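Local coordinates for substrate-binding protein (Synechococcus sp., PDB 6WPN) that probably binds a sugar or oligosaccharide in the periplasm as the solute-binding component of a transport system, at residues G133-L145 with T294-R306. Residues are numbered along the deposited sequence; the frame is centred on the assembly and turned at random.
Sequences GQIAIPWYLTVRL and TANVALMTLAVPR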
loop_
_atom_site.group_PDB
_atom_site.type_symbol
_atom_site.label_atom_id
_atom_site.label_comp_id
_atom_site.label_asym_id
_atom_site.label_seq_id
_atom_site.Cartn_x
_atom_site.Cartn_y
_atom_site.Cartn_z
ATOM N N GLY A 133 5.338 -20.799 7.980
ATOM C CA GLY A 133 4.632 -20.702 9.240
ATOM C C GLY A 133 4.088 -19.303 9.464
ATOM O O GLY A 133 3.973 -18.492 8.539
ATOM N N GLN A 134 3.746 -19.019 10.716
ATOM C CA GLN A 134 3.233 -17.702 11.083
ATOM C C GLN A 134 4.422 -16.790 11.355
ATOM O O GLN A 134 4.988 -16.795 12.450
ATOM C CB GLN A 134 2.299 -17.793 12.284
ATOM C CG GLN A 134 1.557 -16.493 12.562
ATOM C CD GLN A 134 0.367 -16.295 11.638
ATOM O OE1 GLN A 134 -0.076 -17.227 10.963
ATOM N NE2 GLN A 134 -0.142 -15.072 11.588
ATOM N N ILE A 135 4.795 -15.993 10.354
ATOM C CA ILE A 135 5.998 -15.171 10.424
ATOM C C ILE A 135 5.719 -13.734 10.839
ATOM O O ILE A 135 6.673 -12.972 11.060
ATOM C CB ILE A 135 6.728 -15.156 9.066
ATOM C CG1 ILE A 135 5.782 -14.591 8.001
ATOM C CG2 ILE A 135 7.205 -16.551 8.702
ATOM C CD1 ILE A 135 6.454 -14.173 6.728
ATOM N N ALA A 136 4.456 -13.335 10.954
ATOM C CA ALA A 136 4.172 -11.944 11.264
ATOM C C ALA A 136 2.809 -11.825 11.927
ATOM O O ALA A 136 1.928 -12.669 11.739
ATOM C CB ALA A 136 4.226 -11.068 10.007
ATOM N N ILE A 137 2.660 -10.764 12.703
ATOM C CA ILE A 137 1.393 -10.402 13.329
ATOM C C ILE A 137 0.819 -9.218 12.561
ATOM O O ILE A 137 1.545 -8.242 12.322
ATOM C CB ILE A 137 1.582 -10.052 14.816
ATOM C CG1 ILE A 137 1.988 -11.297 15.604
ATOM C CG2 ILE A 137 0.314 -9.435 15.398
ATOM C CD1 ILE A 137 2.491 -10.994 16.997
ATOM N N PRO A 138 -0.445 -9.262 12.149
ATOM C CA PRO A 138 -1.014 -8.124 11.419
ATOM C C PRO A 138 -1.113 -6.901 12.313
ATOM O O PRO A 138 -1.451 -6.995 13.495
ATOM C CB PRO A 138 -2.404 -8.620 10.997
ATOM C CG PRO A 138 -2.355 -10.097 11.149
ATOM C CD PRO A 138 -1.393 -10.379 12.257
ATOM N N TRP A 139 -0.805 -5.745 11.734
ATOM C CA TRP A 139 -0.919 -4.485 12.451
ATOM C C TRP A 139 -2.091 -3.700 11.876
ATOM O O TRP A 139 -3.248 -4.051 12.113
ATOM C CB TRP A 139 0.389 -3.698 12.367
ATOM C CG TRP A 139 0.445 -2.516 13.280
ATOM C CD1 TRP A 139 -0.517 -2.106 14.156
ATOM C CD2 TRP A 139 1.512 -1.569 13.385
ATOM N NE1 TRP A 139 -0.112 -0.965 14.807
ATOM C CE2 TRP A 139 1.133 -0.617 14.352
ATOM C CE3 TRP A 139 2.757 -1.437 12.759
ATOM C CZ2 TRP A 139 1.952 0.453 14.706
ATOM C CZ3 TRP A 139 3.572 -0.373 13.116
ATOM C CH2 TRP A 139 3.165 0.557 14.079
ATOM N N TYR A 140 -1.820 -2.637 11.134
ATOM C CA TYR A 140 -2.872 -1.845 10.518
ATOM C C TYR A 140 -2.886 -2.060 9.009
ATOM O O TYR A 140 -2.023 -2.730 8.435
ATOM C CB TYR A 140 -2.697 -0.359 10.834
ATOM C CG TYR A 140 -1.484 0.274 10.197
ATOM C CD1 TYR A 140 -0.239 0.195 10.799
ATOM C CD2 TYR A 140 -1.590 0.969 8.999
ATOM C CE1 TYR A 140 0.869 0.784 10.224
ATOM C CE2 TYR A 140 -0.483 1.559 8.414
ATOM C CZ TYR A 140 0.738 1.464 9.032
ATOM O OH TYR A 140 1.835 2.054 8.454
ATOM N N LEU A 141 -3.896 -1.481 8.366
ATOM C CA LEU A 141 -4.045 -1.605 6.926
ATOM C C LEU A 141 -4.752 -0.372 6.379
ATOM O O LEU A 141 -5.475 0.328 7.093
ATOM C CB LEU A 141 -4.770 -2.906 6.558
ATOM C CG LEU A 141 -6.193 -3.063 7.074
ATOM C CD1 LEU A 141 -7.172 -2.309 6.219
ATOM C CD2 LEU A 141 -6.538 -4.549 7.098
ATOM N N THR A 142 -4.513 -0.106 5.097
ATOM C CA THR A 142 -5.063 1.051 4.408
ATOM C C THR A 142 -5.768 0.603 3.142
ATOM O O THR A 142 -5.229 -0.209 2.382
ATOM C CB THR A 142 -3.974 2.065 4.018
ATOM O OG1 THR A 142 -3.130 1.486 3.019
ATOM C CG2 THR A 142 -3.104 2.417 5.197
ATOM N N VAL A 143 -6.986 1.090 2.948
ATOM C CA VAL A 143 -7.695 0.974 1.680
ATOM C C VAL A 143 -7.684 2.360 1.052
ATOM O O VAL A 143 -8.329 3.284 1.563
ATOM C CB VAL A 143 -9.125 0.454 1.869
ATOM C CG1 VAL A 143 -9.831 0.366 0.530
ATOM C CG2 VAL A 143 -9.103 -0.900 2.566
ATOM N N ARG A 144 -6.959 2.518 -0.050
ATOM C CA ARG A 144 -6.877 3.813 -0.715
ATOM C C ARG A 144 -8.119 4.075 -1.558
ATOM O O ARG A 144 -8.638 3.178 -2.229
ATOM C CB ARG A 144 -5.616 3.912 -1.571
ATOM C CG ARG A 144 -5.583 3.008 -2.771
ATOM C CD ARG A 144 -4.334 3.261 -3.590
ATOM N NE ARG A 144 -4.236 2.302 -4.681
ATOM C CZ ARG A 144 -3.558 1.161 -4.611
ATOM N NH1 ARG A 144 -2.899 0.844 -3.502
ATOM N NH2 ARG A 144 -3.528 0.341 -5.655
ATOM N N LEU A 145 -8.616 5.302 -1.487
ATOM C CA LEU A 145 -9.794 5.714 -2.230
ATOM C C LEU A 145 -9.394 6.549 -3.445
ATOM O O LEU A 145 -8.216 6.786 -3.718
ATOM C CB LEU A 145 -10.737 6.498 -1.320
ATOM C CG LEU A 145 -11.059 5.856 0.031
ATOM C CD1 LEU A 145 -11.766 6.856 0.923
ATOM C CD2 LEU A 145 -11.892 4.597 -0.147
ATOM N N THR A 294 -12.511 -6.124 -7.274
ATOM C CA THR A 294 -11.646 -6.170 -6.101
ATOM C C THR A 294 -10.776 -4.923 -5.999
ATOM O O THR A 294 -10.118 -4.521 -6.963
ATOM C CB THR A 294 -10.765 -7.415 -6.150
ATOM O OG1 THR A 294 -11.593 -8.576 -6.283
ATOM C CG2 THR A 294 -9.946 -7.529 -4.879
ATOM N N ALA A 295 -10.730 -4.348 -4.804
ATOM C CA ALA A 295 -9.842 -3.246 -4.478
ATOM C C ALA A 295 -8.631 -3.759 -3.716
ATOM O O ALA A 295 -8.612 -4.880 -3.206
ATOM C CB ALA A 295 -10.562 -2.184 -3.645
ATOM N N ASN A 296 -7.597 -2.931 -3.677
ATOM C CA ASN A 296 -6.351 -3.291 -3.026
ATOM C C ASN A 296 -6.330 -2.810 -1.585
ATOM O O ASN A 296 -6.855 -1.741 -1.265
ATOM C CB ASN A 296 -5.161 -2.691 -3.772
ATOM C CG ASN A 296 -3.849 -3.249 -3.296
ATOM O OD1 ASN A 296 -3.576 -4.441 -3.436
ATOM N ND2 ASN A 296 -3.029 -2.390 -2.704
ATOM N N VAL A 297 -5.712 -3.607 -0.717
ATOM C CA VAL A 297 -5.523 -3.233 0.677
ATOM C C VAL A 297 -4.050 -3.431 1.016
ATOM O O VAL A 297 -3.480 -4.499 0.762
ATOM C CB VAL A 297 -6.432 -4.045 1.625
ATOM C CG1 VAL A 297 -6.283 -5.538 1.393
ATOM C CG2 VAL A 297 -6.141 -3.690 3.077
ATOM N N ALA A 298 -3.437 -2.392 1.568
ATOM C CA ALA A 298 -2.037 -2.412 1.974
ATOM C C ALA A 298 -1.936 -2.943 3.397
ATOM O O ALA A 298 -2.387 -2.287 4.342
ATOM C CB ALA A 298 -1.426 -1.017 1.866
ATOM N N LEU A 299 -1.339 -4.117 3.555
ATOM C CA LEU A 299 -1.228 -4.749 4.861
ATOM C C LEU A 299 0.113 -4.414 5.507
ATOM O O LEU A 299 1.167 -4.563 4.882
ATOM C CB LEU A 299 -1.397 -6.264 4.735
ATOM C CG LEU A 299 -1.062 -7.108 5.966
ATOM C CD1 LEU A 299 -1.774 -6.600 7.208
ATOM C CD2 LEU A 299 -1.406 -8.570 5.711
HETATM N N MSE A 300 0.064 -3.960 6.756
HETATM C CA MSE A 300 1.265 -3.730 7.549
HETATM C C MSE A 300 1.340 -4.738 8.689
HETATM O O MSE A 300 0.368 -4.926 9.418
HETATM C CB MSE A 300 1.281 -2.306 8.101
HETATM C CG MSE A 300 1.186 -1.245 7.029
HETATM SE SE MSE A 300 2.601 -1.424 5.706
HETATM C CE MSE A 300 4.143 -1.084 6.848
ATOM N N THR A 301 2.491 -5.392 8.842
ATOM C CA THR A 301 2.656 -6.444 9.835
ATOM C C THR A 301 3.884 -6.173 10.692
ATOM O O THR A 301 4.690 -5.280 10.414
ATOM C CB THR A 301 2.789 -7.828 9.186
ATOM O OG1 THR A 301 3.958 -7.858 8.358
ATOM C CG2 THR A 301 1.567 -8.140 8.339
ATOM N N LEU A 302 4.008 -6.958 11.757
ATOM C CA LEU A 302 5.150 -6.903 12.657
ATOM C C LEU A 302 5.745 -8.299 12.753
ATOM O O LEU A 302 5.013 -9.264 12.988
ATOM C CB LEU A 302 4.738 -6.392 14.040
ATOM C CG LEU A 302 4.251 -4.944 14.062
ATOM C CD1 LEU A 302 3.908 -4.523 15.478
ATOM C CD2 LEU A 302 5.284 -4.006 13.441
ATOM N N ALA A 303 7.059 -8.411 12.557
ATOM C CA ALA A 303 7.735 -9.701 12.547
ATOM C C ALA A 303 8.889 -9.700 13.542
ATOM O O ALA A 303 9.402 -8.647 13.932
ATOM C CB ALA A 303 8.247 -10.055 11.145
ATOM N N VAL A 304 9.296 -10.902 13.943
ATOM C CA VAL A 304 10.383 -11.092 14.901
ATOM C C VAL A 304 11.537 -11.831 14.225
ATOM O O VAL A 304 11.423 -13.033 13.939
ATOM C CB VAL A 304 9.897 -11.854 16.146
ATOM C CG1 VAL A 304 11.035 -12.011 17.155
ATOM C CG2 VAL A 304 8.708 -11.152 16.770
ATOM N N PRO A 305 12.663 -11.165 13.972
ATOM C CA PRO A 305 13.801 -11.842 13.335
ATOM C C PRO A 305 14.278 -13.037 14.147
ATOM O O PRO A 305 14.236 -13.030 15.379
ATOM C CB PRO A 305 14.868 -10.745 13.273
ATOM C CG PRO A 305 14.071 -9.471 13.238
ATOM C CD PRO A 305 12.905 -9.722 14.146
ATOM N N ARG A 306 14.719 -14.081 13.440
ATOM C CA ARG A 306 15.177 -15.285 14.126
ATOM C C ARG A 306 16.420 -15.019 14.964
ATOM O O ARG A 306 16.643 -15.699 15.971
ATOM C CB ARG A 306 15.445 -16.408 13.122
ATOM C CG ARG A 306 14.258 -17.337 12.895
ATOM C CD ARG A 306 14.700 -18.673 12.315
ATOM N NE ARG A 306 15.703 -19.313 13.161
ATOM C CZ ARG A 306 16.243 -20.504 12.922
ATOM N NH1 ARG A 306 15.880 -21.204 11.856
ATOM N NH2 ARG A 306 17.150 -20.998 13.754
#
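Tyr140 turns its CG between backbone N and carbonyl carbon (chi1 68°), and Met300, a selenomethionine, sets its CG beside its own N (chi1 -57°); the two side chains run side by side on one face of the sheet. The unbranched Met300 chain, bent at chi2 and chi3, lays its CG methylene over the phenol ring, 3.7 Å from the centroid of Tyr140, a CH-pi contact; SE sits obliquely farther out as a Met-aromatic partner. Trp139 reaches Leu302 on the same face, Trp139 CE3 meeting Leu302 CD2 at 3.7 Å. Leu302 CD1 stands above one face of the indole, toward its rim, and Tyr140 CD1 above the other.

Beneath them the strands pair antiparallel. Ile137 and Leu302 exchange two hydrogen bonds, as do Thr142 and Ala298, whose small side chain lets Thr142 OG1 come to 3.2 Å from Ala298 CB. Pro138, lacking an N-H, occupies a non-hydrogen-bonded pair with Thr301 and costs no bond between these strands. A beta bulge then shifts the register by one: Met300 uses its O for Trp139 N (2.7 Å) and its N for Tyr140 O (2.9 Å), so consecutive residues project their rings the same way. On the other face, branched aliphatics fill the interior, Leu141 CD1 against Val297 CG2 at 3.6 Å. Arg144 crosses Asn296 without bonding to it: its guanidinium salt-bridges Glu198, and Asn296 OD1 accepts from Leu381 N.

Strand 295-303 also pairs with strand 87-90, and strand 137-149 with strands 260-263, 282-285 and 337-338, consistent with strands running between two lobes at the hinge, as in periplasmic solute-binding proteins.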